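Local structure of M152 protein (Murid herpesvirus 1, 4G59) at residues D20-I26 with F97-F103; F35-I39 with F74-E78; E66-E70 with L163-W168; F106-V110 with I154-R158. The protein is an MHC class I-like viral membrane glycoprotein that probably helps the virus evade host immunity by binding RAE-1, a ligand of the activating receptor NKG2D. All blocks are in the same frame, centred on the assembly; numbering follows the deposited sequence.

Contact 1: residues D20-I26 with F97-F103; sequences DLTATFI and FEYRCKF
Phe25 stands opposite Tyr99, and Ala23 opposite Cys101, as hydrogen-bonded pairs of two antiparallel strands at the middle of the sheet that floors the MHC class I-like fold. In the first pair Phe25 N reaches Tyr99 O at 2.8 Å, and Tyr99 N bonds Phe25 O in return. The side chains of these pairs rise on the side covered by helices 68-89 and 161-178. There the Phe25 and Phe103 side chains run at about a right angle and meet edge to edge, Phe25 CE2 lying 4.1 Å from Phe103 CZ. Ala23 CB and Leu21 CD2 also touch the Phe103 ring. Tyr99 holds CG beside its own backbone N (chi1 -60°); an edge of its ring faces the neighbouring strand, Phe25 O lying in the ring plane 3.7 Å from Tyr99 CD2. Its hydroxyl is probably engaged by Gln77 and is hydrogen-bonded to the backbone N of Ser152, both above the sheet.

The other side carries Thr22, Thr24 and Ile26 interleaved with Glu98, Arg100 and Lys102. Glu98 runs alongside Ile26, its CG settled between Ile26 CG1 and Thr24 CG2. The extended Arg100 crosses both threonines: Arg100 CG is 3.5 Å from Thr24 OG1, and Thr22 CG2 sits 3.9 Å above one face of the guanidinium, toward the rim. At the far end Asp20 and Lys102 point the same way without closing a salt bridge, Asp20 OD2 stopping 4.1 Å from Lys102 NZ.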
# COMPACT_ATOMS: atom_id res chain seq x y z
N ASP B 20 13.44 5.13 -23.49
CA ASP B 20 14.33 5.06 -22.33
C ASP B 20 13.73 4.13 -21.30
O ASP B 20 13.51 4.53 -20.16
CB ASP B 20 14.59 6.45 -21.74
CG ASP B 20 15.43 7.30 -22.65
OD1 ASP B 20 15.53 6.96 -23.85
OD2 ASP B 20 16.00 8.30 -22.18
N LEU B 21 13.44 2.91 -21.74
CA LEU B 21 12.68 1.97 -20.94
C LEU B 21 13.46 1.65 -19.68
O LEU B 21 14.69 1.45 -19.71
CB LEU B 21 12.34 0.70 -21.75
CG LEU B 21 11.36 -0.29 -21.10
CD1 LEU B 21 10.48 -0.96 -22.11
CD2 LEU B 21 12.11 -1.35 -20.32
N THR B 22 12.75 1.68 -18.55
CA THR B 22 13.36 1.44 -17.25
C THR B 22 12.42 0.60 -16.40
O THR B 22 11.39 1.09 -15.92
CB THR B 22 13.70 2.76 -16.55
OG1 THR B 22 14.45 3.60 -17.45
CG2 THR B 22 14.54 2.49 -15.31
N ALA B 23 12.78 -0.66 -16.23
CA ALA B 23 11.98 -1.62 -15.45
C ALA B 23 12.41 -1.63 -14.00
O ALA B 23 13.61 -1.74 -13.72
CB ALA B 23 12.11 -3.02 -16.03
N THR B 24 11.45 -1.53 -13.08
CA THR B 24 11.75 -1.63 -11.66
C THR B 24 11.30 -2.98 -11.11
O THR B 24 10.10 -3.30 -11.15
CB THR B 24 11.07 -0.50 -10.87
OG1 THR B 24 11.64 0.74 -11.26
CG2 THR B 24 11.31 -0.67 -9.38
N PHE B 25 12.25 -3.78 -10.61
CA PHE B 25 11.92 -5.09 -10.02
C PHE B 25 11.90 -4.92 -8.52
O PHE B 25 12.94 -4.58 -7.91
CB PHE B 25 12.96 -6.14 -10.41
CG PHE B 25 12.99 -6.46 -11.88
CD1 PHE B 25 12.37 -7.59 -12.37
CD2 PHE B 25 13.66 -5.62 -12.78
CE1 PHE B 25 12.40 -7.89 -13.72
CE2 PHE B 25 13.68 -5.93 -14.15
CZ PHE B 25 13.04 -7.06 -14.61
N ILE B 26 10.74 -5.16 -7.90
CA ILE B 26 10.65 -4.97 -6.45
C ILE B 26 10.42 -6.27 -5.70
O ILE B 26 9.58 -7.09 -6.09
CB ILE B 26 9.58 -3.94 -6.05
CG1 ILE B 26 10.01 -2.54 -6.50
CG2 ILE B 26 9.41 -3.88 -4.55
CD1 ILE B 26 8.88 -1.54 -6.51
N PHE B 97 13.86 -4.84 -1.40
CA PHE B 97 14.89 -4.48 -2.38
C PHE B 97 14.28 -4.03 -3.69
O PHE B 97 13.40 -4.70 -4.25
CB PHE B 97 15.85 -5.66 -2.62
CG PHE B 97 16.88 -5.79 -1.55
CD1 PHE B 97 18.11 -5.12 -1.65
CD2 PHE B 97 16.63 -6.55 -0.40
CE1 PHE B 97 19.07 -5.21 -0.66
CE2 PHE B 97 17.61 -6.64 0.60
CZ PHE B 97 18.83 -5.97 0.46
N GLU B 98 14.76 -2.90 -4.19
CA GLU B 98 14.24 -2.31 -5.41
C GLU B 98 15.36 -2.20 -6.45
O GLU B 98 16.35 -1.50 -6.23
CB GLU B 98 13.71 -0.93 -5.08
CG GLU B 98 12.93 -0.27 -6.16
CD GLU B 98 12.03 0.80 -5.60
OE1 GLU B 98 11.35 0.52 -4.58
OE2 GLU B 98 12.03 1.91 -6.17
N TYR B 99 15.20 -2.90 -7.58
CA TYR B 99 16.15 -2.80 -8.68
C TYR B 99 15.58 -1.96 -9.82
O TYR B 99 14.66 -2.40 -10.52
CB TYR B 99 16.51 -4.19 -9.21
CG TYR B 99 17.13 -5.11 -8.19
CD1 TYR B 99 18.52 -5.27 -8.11
CD2 TYR B 99 16.34 -5.83 -7.31
CE1 TYR B 99 19.08 -6.14 -7.17
CE2 TYR B 99 16.88 -6.67 -6.39
CZ TYR B 99 18.25 -6.84 -6.31
OH TYR B 99 18.77 -7.70 -5.38
N ARG B 100 16.09 -0.75 -10.01
CA ARG B 100 15.61 0.07 -11.11
C ARG B 100 16.59 -0.07 -12.27
O ARG B 100 17.71 0.44 -12.20
CB ARG B 100 15.46 1.52 -10.69
CG ARG B 100 14.73 2.37 -11.71
CD ARG B 100 14.22 3.67 -11.10
NE ARG B 100 14.02 4.71 -12.11
CZ ARG B 100 15.02 5.45 -12.59
NH1 ARG B 100 16.26 5.25 -12.16
NH2 ARG B 100 14.77 6.37 -13.51
N CYS B 101 16.18 -0.79 -13.33
CA CYS B 101 17.13 -1.15 -14.40
C CYS B 101 16.79 -0.56 -15.76
O CYS B 101 15.65 -0.66 -16.22
CB CYS B 101 17.23 -2.67 -14.56
SG CYS B 101 17.79 -3.58 -13.11
N LYS B 102 17.79 0.06 -16.39
CA LYS B 102 17.77 0.37 -17.82
C LYS B 102 18.45 -0.79 -18.54
O LYS B 102 19.52 -1.23 -18.11
CB LYS B 102 18.57 1.64 -18.08
CG LYS B 102 17.82 2.76 -18.74
CD LYS B 102 18.56 4.06 -18.50
CE LYS B 102 17.94 5.23 -19.23
NZ LYS B 102 18.11 5.14 -20.72
N PHE B 103 17.85 -1.28 -19.62
CA PHE B 103 18.41 -2.41 -20.35
C PHE B 103 19.45 -2.03 -21.42
O PHE B 103 20.43 -2.76 -21.62
CB PHE B 103 17.29 -3.24 -20.96
CG PHE B 103 16.40 -3.90 -19.94
CD1 PHE B 103 16.94 -4.57 -18.86
CD2 PHE B 103 15.02 -3.83 -20.06
CE1 PHE B 103 16.11 -5.17 -17.92
CE2 PHE B 103 14.19 -4.42 -19.13
CZ PHE B 103 14.73 -5.09 -18.05

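Contact 2: residues F35-I39 with F74-E78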
# COMPACT_ATOMS: atom_id res chain seq x y z
N PHE B 35 6.90 -13.49 0.13
CA PHE B 35 7.42 -12.39 -0.67
C PHE B 35 6.32 -11.80 -1.57
O PHE B 35 5.44 -12.51 -2.07
CB PHE B 35 8.59 -12.85 -1.56
CG PHE B 35 9.81 -13.31 -0.78
CD1 PHE B 35 10.93 -12.50 -0.68
CD2 PHE B 35 9.84 -14.56 -0.17
CE1 PHE B 35 12.05 -12.92 0.04
CE2 PHE B 35 10.96 -15.00 0.55
CZ PHE B 35 12.06 -14.19 0.66
N ARG B 36 6.37 -10.48 -1.77
CA ARG B 36 5.58 -9.88 -2.82
C ARG B 36 6.59 -9.39 -3.85
O ARG B 36 7.46 -8.58 -3.53
CB ARG B 36 4.72 -8.73 -2.29
CG ARG B 36 3.72 -8.16 -3.33
CD ARG B 36 3.28 -6.74 -2.97
NE ARG B 36 4.45 -5.87 -2.97
CZ ARG B 36 4.59 -4.80 -2.20
NH1 ARG B 36 3.61 -4.45 -1.38
NH2 ARG B 36 5.71 -4.07 -2.27
N HIS B 37 6.50 -9.93 -5.06
CA HIS B 37 7.34 -9.46 -6.16
C HIS B 37 6.49 -8.66 -7.17
O HIS B 37 5.31 -8.94 -7.37
CB HIS B 37 8.02 -10.64 -6.88
CG HIS B 37 8.83 -11.53 -5.98
ND1 HIS B 37 10.03 -11.14 -5.42
CD2 HIS B 37 8.63 -12.82 -5.60
CE1 HIS B 37 10.52 -12.14 -4.72
NE2 HIS B 37 9.69 -13.17 -4.80
N SER B 38 7.10 -7.65 -7.79
CA SER B 38 6.39 -6.85 -8.78
C SER B 38 7.36 -6.20 -9.75
O SER B 38 8.48 -5.83 -9.38
CB SER B 38 5.59 -5.75 -8.12
OG SER B 38 6.49 -4.85 -7.51
N ILE B 39 6.92 -6.07 -11.00
CA ILE B 39 7.67 -5.29 -11.99
C ILE B 39 6.81 -4.13 -12.48
O ILE B 39 5.59 -4.28 -12.66
CB ILE B 39 8.05 -6.14 -13.19
CG1 ILE B 39 8.80 -7.39 -12.75
CG2 ILE B 39 8.86 -5.32 -14.18
CD1 ILE B 39 8.73 -8.50 -13.77
N PHE B 74 13.59 -13.29 -9.41
CA PHE B 74 12.85 -13.27 -8.16
C PHE B 74 13.14 -14.48 -7.31
O PHE B 74 13.17 -14.39 -6.07
CB PHE B 74 11.34 -13.18 -8.41
CG PHE B 74 10.89 -11.84 -8.90
CD1 PHE B 74 11.35 -10.67 -8.30
CD2 PHE B 74 9.98 -11.75 -9.96
CE1 PHE B 74 10.93 -9.43 -8.75
CE2 PHE B 74 9.54 -10.51 -10.41
CZ PHE B 74 10.02 -9.35 -9.81
N VAL B 75 13.33 -15.63 -7.96
CA VAL B 75 13.79 -16.83 -7.25
C VAL B 75 15.12 -16.55 -6.57
O VAL B 75 15.33 -16.95 -5.43
CB VAL B 75 13.84 -18.07 -8.17
CG1 VAL B 75 14.72 -19.17 -7.57
CG2 VAL B 75 12.44 -18.59 -8.41
N GLU B 76 15.99 -15.81 -7.26
CA GLU B 76 17.26 -15.42 -6.66
C GLU B 76 17.05 -14.49 -5.48
O GLU B 76 17.70 -14.67 -4.45
CB GLU B 76 18.20 -14.78 -7.68
CG GLU B 76 19.46 -14.12 -7.08
CD GLU B 76 20.38 -15.08 -6.31
OE1 GLU B 76 20.19 -16.31 -6.41
OE2 GLU B 76 21.29 -14.60 -5.59
N GLN B 77 16.16 -13.51 -5.61
CA GLN B 77 15.91 -12.58 -4.50
C GLN B 77 15.40 -13.33 -3.28
O GLN B 77 15.72 -12.97 -2.16
CB GLN B 77 14.94 -11.45 -4.87
CG GLN B 77 15.36 -10.57 -6.04
CD GLN B 77 16.77 -10.03 -5.94
OE1 GLN B 77 17.16 -9.42 -4.94
NE2 GLN B 77 17.54 -10.23 -7.00
N GLU B 78 14.62 -14.38 -3.49
CA GLU B 78 14.09 -15.12 -2.35
C GLU B 78 15.20 -15.81 -1.55
O GLU B 78 15.24 -15.71 -0.31
CB GLU B 78 12.99 -16.09 -2.80
CG GLU B 78 11.71 -15.38 -3.23
CD GLU B 78 10.53 -16.28 -3.38
OE1 GLU B 78 9.54 -15.84 -3.99
OE2 GLU B 78 10.56 -17.43 -2.89
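His37, on strand 34-40, is joined to Glu78 of helix 68-89 by the one hydrogen bond of this contact. His37 NE2 donates to Glu78 OE1 at 2.8 Å (158° at the hydrogen); the oxygen lies in the imidazole plane and offers its anti lone pair. Ring and carboxylate are almost coplanar.

The aromatic contacts flank this bond. The His37 and Phe74 side chains run antiparallel to each other, their planes 27° apart and so displaced that little of either ring covers the other. Each ring instead receives the other's methylene as a CH-pi contact: His37 CB is 3.5 Å from the centroid of the Phe74 ring, and Phe74 CB 3.7 Å from that of the His37 ring. Glu78 makes a third such contact, its CG standing over the centre of the Phe35 ring at 3.6 Å. The glutamate chain runs extended beyond CG, and its carboxylate lies parallel to the Phe35 ring and stacked on it.

Purely apolar packing is confined to Ile39, whose CG1 touches Phe74 CZ at the ring edge (3.7 Å). Beneath the helix, strand 22-31 adds a second polar partner for the histidine, Ser27 OG at ND1.

With both nitrogens engaged and Phe74 against one face, the His37 ring is fixed in rotation. The carboxylate beside NE2 should favour a proton on that nitrogen and would probably stabilise positive charge on the imidazole.

Contact 3: residues E66-E70 with L163-W168; sequences ELAQE and LLQKRW. With NAG (2-acetamido-2-deoxy-beta-D-glucopyranose), chain E.
Arg167 reaches from helix 161-178 to the start of helix 68-89, where Gln69 and Glu70 take its tip. From CB the chain first runs extended, CG anti to the backbone N and over the rim of the neighbouring Trp168 ring. Arg167 CD passes Leu67 CD1 at 4.4 Å. A bend at chi3 (58°) then sets Arg167 NE 3.2 Å from Glu70 OE2, with CZ close to the same oxygen. NH1 lies near Glu66 O, but that carbonyl stands over the guanidinium face, at too poor an angle for a hydrogen bond. NH2 does most of the work. Arg167 NH2 donates to Gln69 OE1 at 2.6 Å, nearly in the guanidinium plane, and forms a salt bridge with Glu70 OE2, also at 2.6 Å, whose carboxylate plane is turned 76° from the guanidinium.

The second oxygen of Glu70 takes another donor from helix 161-178: Trp168 NE1 binds Glu70 OE1 at 2.9 Å (161° at the hydrogen), in the indole plane, approaching the syn side of the carboxylate but well out of its plane. Glu70 thus couples both residues. At the outer margin Glu66 CG brushes C8 of the N-acetylglucosamine linked to Asn63, at 3.8 Å.

The two helices are those that lie on the sheet of an MHC class I-like platform domain; here side chains bridge them directly, in the region between the helices that forms the peptide groove in classical class I molecules.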
# COMPACT_ATOMS: atom_id res chain seq x y z
N GLU B 66 6.30 -17.25 -20.28
CA GLU B 66 7.40 -16.66 -21.04
C GLU B 66 8.27 -15.74 -20.20
O GLU B 66 9.19 -15.10 -20.72
CB GLU B 66 6.86 -15.89 -22.25
CG GLU B 66 7.17 -16.51 -23.60
CD GLU B 66 6.37 -15.90 -24.72
OE1 GLU B 66 5.12 -15.90 -24.64
OE2 GLU B 66 6.98 -15.41 -25.69
N LEU B 67 7.99 -15.66 -18.90
CA LEU B 67 8.72 -14.74 -18.02
C LEU B 67 9.79 -15.51 -17.23
O LEU B 67 9.92 -15.35 -16.01
CB LEU B 67 7.75 -14.00 -17.09
CG LEU B 67 7.01 -12.74 -17.57
CD1 LEU B 67 6.27 -12.97 -18.86
CD2 LEU B 67 6.03 -12.24 -16.52
N ALA B 68 10.56 -16.33 -17.94
CA ALA B 68 11.59 -17.18 -17.34
C ALA B 68 12.68 -16.41 -16.60
O ALA B 68 13.04 -16.75 -15.47
CB ALA B 68 12.20 -18.10 -18.40
N GLN B 69 13.23 -15.40 -17.25
CA GLN B 69 14.36 -14.65 -16.69
C GLN B 69 13.95 -13.88 -15.43
O GLN B 69 14.61 -14.00 -14.40
CB GLN B 69 14.95 -13.70 -17.74
CG GLN B 69 15.61 -14.38 -18.92
CD GLN B 69 14.63 -15.09 -19.84
OE1 GLN B 69 13.47 -14.68 -19.98
NE2 GLN B 69 15.09 -16.17 -20.47
N GLU B 70 12.86 -13.12 -15.52
CA GLU B 70 12.38 -12.38 -14.36
C GLU B 70 11.99 -13.30 -13.20
O GLU B 70 12.35 -13.02 -12.05
CB GLU B 70 11.26 -11.38 -14.71
CG GLU B 70 10.34 -11.79 -15.84
CD GLU B 70 10.83 -11.39 -17.22
OE1 GLU B 70 11.15 -10.21 -17.44
OE2 GLU B 70 10.87 -12.27 -18.10
N LEU B 163 17.04 -9.26 -24.51
CA LEU B 163 15.80 -10.04 -24.57
C LEU B 163 14.74 -9.37 -23.72
O LEU B 163 13.57 -9.35 -24.09
CB LEU B 163 16.02 -11.48 -24.12
CG LEU B 163 14.80 -12.33 -23.76
CD1 LEU B 163 13.77 -12.36 -24.89
CD2 LEU B 163 15.23 -13.73 -23.42
N LEU B 164 15.18 -8.80 -22.59
CA LEU B 164 14.29 -8.10 -21.67
C LEU B 164 13.83 -6.77 -22.27
O LEU B 164 12.66 -6.41 -22.17
CB LEU B 164 14.97 -7.87 -20.31
CG LEU B 164 15.20 -9.09 -19.43
CD1 LEU B 164 16.13 -8.77 -18.26
CD2 LEU B 164 13.88 -9.61 -18.92
N GLN B 165 14.76 -6.05 -22.89
CA GLN B 165 14.41 -4.81 -23.56
C GLN B 165 13.32 -5.07 -24.60
O GLN B 165 12.36 -4.31 -24.71
CB GLN B 165 15.64 -4.20 -24.24
CG GLN B 165 15.33 -3.03 -25.16
CD GLN B 165 15.14 -1.72 -24.42
OE1 GLN B 165 15.52 -1.57 -23.24
NE2 GLN B 165 14.55 -0.75 -25.10
N LYS B 166 13.44 -6.17 -25.33
CA LYS B 166 12.46 -6.46 -26.36
C LYS B 166 11.11 -6.79 -25.72
O LYS B 166 10.07 -6.24 -26.12
CB LYS B 166 12.91 -7.63 -27.23
CG LYS B 166 12.06 -7.82 -28.45
CD LYS B 166 12.39 -9.12 -29.14
CE LYS B 166 11.69 -9.24 -30.48
NZ LYS B 166 11.25 -10.63 -30.72
N ARG B 167 11.12 -7.67 -24.73
CA ARG B 167 9.88 -8.13 -24.12
C ARG B 167 9.15 -6.98 -23.42
O ARG B 167 7.92 -6.85 -23.55
CB ARG B 167 10.11 -9.31 -23.17
CG ARG B 167 8.90 -9.63 -22.33
CD ARG B 167 8.89 -11.06 -21.83
NE ARG B 167 10.07 -11.37 -21.04
CZ ARG B 167 10.82 -12.45 -21.22
NH1 ARG B 167 10.49 -13.32 -22.17
NH2 ARG B 167 11.89 -12.66 -20.46
N TRP B 168 9.89 -6.15 -22.70
CA TRP B 168 9.24 -5.07 -21.95
C TRP B 168 8.87 -3.87 -22.83
O TRP B 168 7.93 -3.14 -22.51
CB TRP B 168 10.04 -4.71 -20.69
CG TRP B 168 9.94 -5.83 -19.72
CD1 TRP B 168 10.80 -6.88 -19.58
CD2 TRP B 168 8.88 -6.06 -18.79
NE1 TRP B 168 10.35 -7.74 -18.62
CE2 TRP B 168 9.17 -7.26 -18.11
CE3 TRP B 168 7.71 -5.37 -18.47
CZ2 TRP B 168 8.32 -7.79 -17.13
CZ3 TRP B 168 6.87 -5.89 -17.48
CH2 TRP B 168 7.18 -7.10 -16.83
C1 NAG E . 3.55 -19.16 -23.29
C2 NAG E . 4.38 -20.38 -22.91
C3 NAG E . 4.03 -21.54 -23.83
C4 NAG E . 2.53 -21.77 -23.73
C5 NAG E . 1.82 -20.48 -24.13
C6 NAG E . 0.31 -20.66 -24.13
C7 NAG E . 6.58 -20.65 -23.90
C8 NAG E . 8.03 -20.25 -23.88
N2 NAG E . 5.79 -20.07 -23.00
O3 NAG E . 4.71 -22.70 -23.43
O4 NAG E . 2.15 -22.81 -24.60
O5 NAG E . 2.18 -19.48 -23.20
O6 NAG E . -0.31 -19.44 -24.47
O7 NAG E . 6.18 -21.48 -24.71

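Contact 4: residues F106-V110 with I154-R158; sequences FECTV and ISILR
Phe106 lays one face of its ring against Arg158, whose CA makes a CH-pi contact 3.5 Å from the centroid, 18° off the ring normal. In the ring plane, at the edge, sits Ile154 CG2, 3.7 Å from Phe106 CE2. Leu157 packs beside these two, its CB 3.8 Å from Phe106 CZ, so that the phenyl group touches three residues of one short helix. The arginine side chain crosses the phenylalanine at about a right angle; CB and CG pass over the CE2-CD2 side, and a bend at chi3 (28°) folds the guanidinium back, bringing Arg158 NH1 3.9 Å from Phe106 CE2. The two planes are 64° apart, so the groups are not stacked.

Helix 154-158 belongs to the helical layer above the sheet of the MHC class I-like domain and leads into helix 161-178. It runs roughly antiparallel to segment 106-110, with 9.6 Å between the axes of the two segments. No hydrogen bond spans this gap; alternate strand residues, Phe106, Cys108 and Val110, fill it.

Cys108 is held by its disulfide to Cys101 on the adjoining strand 95-103. Cys108 SG meets Ile154 CG2 at 4.2 Å and, more loosely, Leu157 CD2, while Leu157 also rests on Cys101. Farther along the strand Val110 CG2 touches Ile154 CD1 at 4.0 Å, and Val110 leans on Phe97 and Tyr99 of strand 95-103 as well.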
# COMPACT_ATOMS: atom_id res chain seq x y z
N PHE B 106 22.74 -1.21 -20.47
CA PHE B 106 22.42 -1.84 -19.19
C PHE B 106 22.92 -1.08 -17.97
O PHE B 106 24.10 -0.77 -17.85
CB PHE B 106 22.91 -3.28 -19.11
CG PHE B 106 22.37 -4.01 -17.92
CD1 PHE B 106 21.13 -4.63 -18.00
CD2 PHE B 106 23.05 -4.01 -16.71
CE1 PHE B 106 20.59 -5.28 -16.91
CE2 PHE B 106 22.52 -4.66 -15.60
CZ PHE B 106 21.28 -5.29 -15.70
N GLU B 107 22.02 -0.81 -17.04
CA GLU B 107 22.37 -0.11 -15.81
C GLU B 107 21.31 -0.33 -14.72
O GLU B 107 20.11 -0.15 -14.96
CB GLU B 107 22.54 1.38 -16.07
CG GLU B 107 23.00 2.17 -14.86
CD GLU B 107 23.21 3.63 -15.18
OE1 GLU B 107 22.72 4.07 -16.25
OE2 GLU B 107 23.86 4.33 -14.37
N CYS B 108 21.76 -0.70 -13.53
CA CYS B 108 20.85 -0.84 -12.39
C CYS B 108 21.12 0.15 -11.29
O CYS B 108 22.25 0.57 -11.08
CB CYS B 108 20.88 -2.25 -11.82
SG CYS B 108 19.76 -3.35 -12.66
N THR B 109 20.06 0.53 -10.60
CA THR B 109 20.17 1.16 -9.30
C THR B 109 19.45 0.27 -8.30
O THR B 109 18.31 -0.15 -8.53
CB THR B 109 19.57 2.57 -9.28
OG1 THR B 109 20.37 3.44 -10.09
CG2 THR B 109 19.55 3.12 -7.88
N VAL B 110 20.11 -0.04 -7.19
CA VAL B 110 19.50 -0.90 -6.17
C VAL B 110 19.18 -0.10 -4.91
O VAL B 110 20.07 0.54 -4.33
CB VAL B 110 20.39 -2.11 -5.84
CG1 VAL B 110 19.68 -3.10 -4.91
CG2 VAL B 110 20.81 -2.80 -7.13
N ILE B 154 21.80 -9.56 -10.38
CA ILE B 154 21.77 -8.63 -11.50
C ILE B 154 22.26 -9.23 -12.82
O ILE B 154 21.79 -8.85 -13.90
CB ILE B 154 22.52 -7.33 -11.18
CG1 ILE B 154 21.81 -6.60 -10.04
CG2 ILE B 154 22.59 -6.41 -12.38
CD1 ILE B 154 22.62 -5.48 -9.47
N SER B 155 23.18 -10.19 -12.75
CA SER B 155 23.66 -10.88 -13.95
C SER B 155 22.52 -11.54 -14.73
O SER B 155 22.58 -11.66 -15.95
CB SER B 155 24.70 -11.94 -13.60
OG SER B 155 24.12 -13.24 -13.67
N ILE B 156 21.49 -12.00 -14.02
CA ILE B 156 20.33 -12.58 -14.70
C ILE B 156 19.70 -11.54 -15.63
O ILE B 156 19.27 -11.87 -16.75
CB ILE B 156 19.29 -13.05 -13.71
CG1 ILE B 156 19.88 -14.16 -12.84
CG2 ILE B 156 18.06 -13.55 -14.42
CD1 ILE B 156 19.00 -14.52 -11.63
N LEU B 157 19.69 -10.29 -15.17
CA LEU B 157 19.14 -9.17 -15.92
C LEU B 157 20.11 -8.69 -16.99
O LEU B 157 19.72 -8.51 -18.15
CB LEU B 157 18.78 -8.02 -14.96
CG LEU B 157 17.39 -7.91 -14.29
CD1 LEU B 157 16.66 -9.25 -14.12
CD2 LEU B 157 17.50 -7.19 -12.95
N ARG B 158 21.39 -8.51 -16.63
CA ARG B 158 22.40 -8.06 -17.60
C ARG B 158 22.65 -9.03 -18.76
O ARG B 158 22.65 -8.62 -19.92
CB ARG B 158 23.71 -7.71 -16.90
CG ARG B 158 24.78 -7.13 -17.83
CD ARG B 158 25.99 -6.62 -17.05
NE ARG B 158 26.16 -7.36 -15.80
CZ ARG B 158 26.23 -6.80 -14.60
NH1 ARG B 158 26.18 -5.48 -14.47
NH2 ARG B 158 26.36 -7.56 -13.51

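From the N terminus, 20-26 opens contact 1 and the following strand, 35-39, opens contact 2; both strands belong to one sheet. Residues 66-70 then open contact 3. Shortly after, 74-78 of the same helix closes contact 2, and 97-103 closes contact 1, so contact 2 lies wholly within the span of contact 1. Strand 106-110 follows at once and opens contact 4, closed by 154-158 before 163-168 ends contact 3. Contact 3 therefore crosses contacts 1 and 2 and encloses contact 4. Contact 1 pairs two central strands of the sheet, contacts 2 and 4 fasten helices to it, and contact 3 joins two helices; the Cys101-Cys108 disulfide links contacts 1 and 4.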